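Local coordinates for protein LysR family transcriptional regulator (Vibrio vulnificus, PDB 5B7H) that probably acts as a LysR-type, OxyR-like DNA-binding transcription regulator, of which this chain is the regulatory domain, at residues I70-V75 with E122-E127. The protein carries 1 engineered substitution. Residues are numbered along the deposited sequence; the frame is centred on the assembly and turned at random.
Sequences ILALPV and EHSLTE. Engineered in segment 122-127: Ser124 (natural residue Cys). With SO4 (sulfate ion), chain C.
Ala72 and Ser124 meet across a thin contact that two waters help to bridge. The methyl CB of Ala72 lies 4.0 Å from OG of Ser124. Val75 adds its CG1 branch, 4.4 Å from CB of the same serine. One water donates to Ala72 O and weakly to Ser124 OG. A second donates to Glu127 OE1 at 2.8 Å and lies doubtfully close, 2.4 Å, to Pro74 O. Pro74 O accepts a hydrogen bond from His128 NE2.

Ser124 is engineered; the natural cysteine is probably the peroxide-sensing one, as in OxyR relatives. At chi1 66° OG is tucked against both N and C of its own backbone, which turns it toward the sulfate. From there it gives a hydrogen bond of 2.9 Å to sulfate O1. Ser124 N reaches the same oxygen at 2.7 Å, so O1 is gripped twice by one residue. Leu125 N takes sulfate O2 at 2.9 Å in a fairly straight bond (164°). ND1 of His123 donates a short, bent hydrogen bond of 2.5 Å to sulfate O4 (150°), with the sulfur in the plane of the imidazole, at its edge. Thr25 OG1 adds a further hydrogen bond. The anion, probably from the crystallisation liquor, lies at the N-terminal end of helix 124-132, where the helix dipole would favour negative charge.

Around this, Thr54 of helix 54-62 touches both Val75 and Ser124. Strand 68-73 lies in one lobe and helix 124-132 apparently in the other. The sulfate probably lies in the cleft between them, consistent with the ligand-binding position of a LysR substrate-binding domain, a periplasmic-binding-protein-type fold.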
loop_
_atom_site.group_PDB
_atom_site.type_symbol
_atom_site.label_atom_id
_atom_site.label_comp_id
_atom_site.label_asym_id
_atom_site.label_seq_id
_atom_site.Cartn_x
_atom_site.Cartn_y
_atom_site.Cartn_z
ATOM N N ILE A 70 -1.599 11.930 -10.938
ATOM C CA ILE A 70 -1.091 10.861 -11.787
ATOM C C ILE A 70 -2.109 9.741 -11.675
ATOM O O ILE A 70 -2.315 9.171 -10.576
ATOM C CB ILE A 70 0.336 10.427 -11.409
ATOM C CG1 ILE A 70 1.322 11.595 -11.591
ATOM C CG2 ILE A 70 0.699 9.201 -12.240
ATOM C CD1 ILE A 70 2.830 11.275 -11.117
ATOM N N LEU A 71 -2.762 9.451 -12.795
ATOM C CA LEU A 71 -3.840 8.477 -12.857
ATOM C C LEU A 71 -3.507 7.418 -13.888
ATOM O O LEU A 71 -2.673 7.608 -14.772
ATOM C CB LEU A 71 -5.165 9.157 -13.304
ATOM C CG LEU A 71 -5.779 10.254 -12.411
ATOM C CD1 LEU A 71 -7.129 10.676 -12.918
ATOM C CD2 LEU A 71 -5.915 9.731 -10.989
ATOM N N ALA A 72 -4.194 6.282 -13.762
ATOM C CA ALA A 72 -4.336 5.353 -14.887
ATOM C C ALA A 72 -5.519 5.782 -15.759
ATOM O O ALA A 72 -6.599 6.109 -15.250
ATOM C CB ALA A 72 -4.515 3.919 -14.371
ATOM N N LEU A 73 -5.286 5.832 -17.074
ATOM C CA LEU A 73 -6.297 6.270 -18.022
ATOM C C LEU A 73 -6.650 5.120 -18.963
ATOM O O LEU A 73 -5.838 4.222 -19.184
ATOM C CB LEU A 73 -5.770 7.475 -18.821
ATOM C CG LEU A 73 -5.483 8.736 -17.984
ATOM C CD1 LEU A 73 -4.993 9.821 -18.995
ATOM C CD2 LEU A 73 -6.666 9.272 -17.173
ATOM N N PRO A 74 -7.858 5.108 -19.543
ATOM C CA PRO A 74 -8.885 6.128 -19.432
ATOM C C PRO A 74 -9.772 5.946 -18.230
ATOM O O PRO A 74 -10.142 4.804 -17.809
ATOM C CB PRO A 74 -9.711 5.914 -20.707
ATOM C CG PRO A 74 -9.629 4.416 -20.946
ATOM C CD PRO A 74 -8.235 4.010 -20.474
ATOM N N VAL A 75 -10.142 7.088 -17.664
ATOM C CA VAL A 75 -11.209 7.191 -16.664
ATOM C C VAL A 75 -11.955 8.482 -17.004
ATOM O O VAL A 75 -11.489 9.290 -17.795
ATOM C CB VAL A 75 -10.709 7.191 -15.211
ATOM C CG1 VAL A 75 -10.075 5.840 -14.853
ATOM C CG2 VAL A 75 -9.659 8.277 -14.970
ATOM N N GLU A 122 -13.990 0.473 -6.922
ATOM C CA GLU A 122 -13.352 1.782 -6.709
ATOM C C GLU A 122 -11.939 1.838 -7.297
ATOM O O GLU A 122 -11.421 2.945 -7.535
ATOM C CB GLU A 122 -13.341 2.179 -5.221
ATOM C CG GLU A 122 -14.708 2.702 -4.732
ATOM C CD GLU A 122 -15.075 4.043 -5.370
ATOM O OE1 GLU A 122 -14.190 4.928 -5.427
ATOM O OE2 GLU A 122 -16.233 4.206 -5.831
ATOM N N HIS A 123 -11.362 0.666 -7.607
ATOM C CA HIS A 123 -10.021 0.521 -8.150
ATOM C C HIS A 123 -10.043 0.459 -9.679
ATOM O O HIS A 123 -10.676 -0.411 -10.319
ATOM C CB HIS A 123 -9.350 -0.709 -7.555
ATOM C CG HIS A 123 -9.307 -0.673 -6.054
ATOM N ND1 HIS A 123 -8.315 -0.036 -5.348
ATOM C CD2 HIS A 123 -10.187 -1.148 -5.140
ATOM C CE1 HIS A 123 -8.584 -0.133 -4.051
ATOM N NE2 HIS A 123 -9.705 -0.813 -3.907
ATOM N N SER A 124 -9.341 1.396 -10.271
ATOM C CA SER A 124 -9.232 1.406 -11.724
ATOM C C SER A 124 -8.488 0.190 -12.282
ATOM O O SER A 124 -8.707 -0.153 -13.467
ATOM C CB SER A 124 -8.575 2.723 -12.197
ATOM O OG SER A 124 -7.228 2.736 -11.736
ATOM N N LEU A 125 -7.632 -0.467 -11.486
ATOM C CA LEU A 125 -6.885 -1.623 -11.973
ATOM C C LEU A 125 -7.812 -2.682 -12.538
ATOM O O LEU A 125 -7.521 -3.276 -13.598
ATOM C CB LEU A 125 -5.993 -2.197 -10.867
ATOM C CG LEU A 125 -5.056 -3.308 -11.380
ATOM C CD1 LEU A 125 -3.933 -2.645 -12.222
ATOM C CD2 LEU A 125 -4.440 -4.031 -10.211
ATOM N N THR A 126 -8.960 -2.899 -11.875
ATOM C CA THR A 126 -9.874 -3.945 -12.344
ATOM C C THR A 126 -10.488 -3.623 -13.704
ATOM O O THR A 126 -10.444 -4.459 -14.610
ATOM C CB THR A 126 -10.918 -4.166 -11.272
ATOM O OG1 THR A 126 -10.265 -4.763 -10.147
ATOM C CG2 THR A 126 -11.991 -5.143 -11.756
ATOM N N GLU A 127 -11.021 -2.400 -13.893
ATOM C CA GLU A 127 -11.638 -2.127 -15.197
ATOM C C GLU A 127 -10.596 -2.124 -16.295
ATOM O O GLU A 127 -10.845 -2.614 -17.397
ATOM C CB GLU A 127 -12.391 -0.794 -15.210
ATOM C CG GLU A 127 -11.686 0.312 -14.474
ATOM C CD GLU A 127 -12.533 1.570 -14.308
ATOM O OE1 GLU A 127 -13.222 1.956 -15.276
ATOM O OE2 GLU A 127 -12.539 2.140 -13.190
HETATM S S SO4 C . -6.500 1.647 -8.105
HETATM O O1 SO4 C . -7.400 2.666 -8.795
HETATM O O2 SO4 C . -6.725 0.360 -8.811
HETATM O O3 SO4 C . -5.139 2.146 -8.187
HETATM O O4 SO4 C . -6.900 1.548 -6.718
HETATM O O HOH W 1 -6.958 5.964 -12.433
HETATM O O HOH W 2 -11.874 3.131 -17.423
#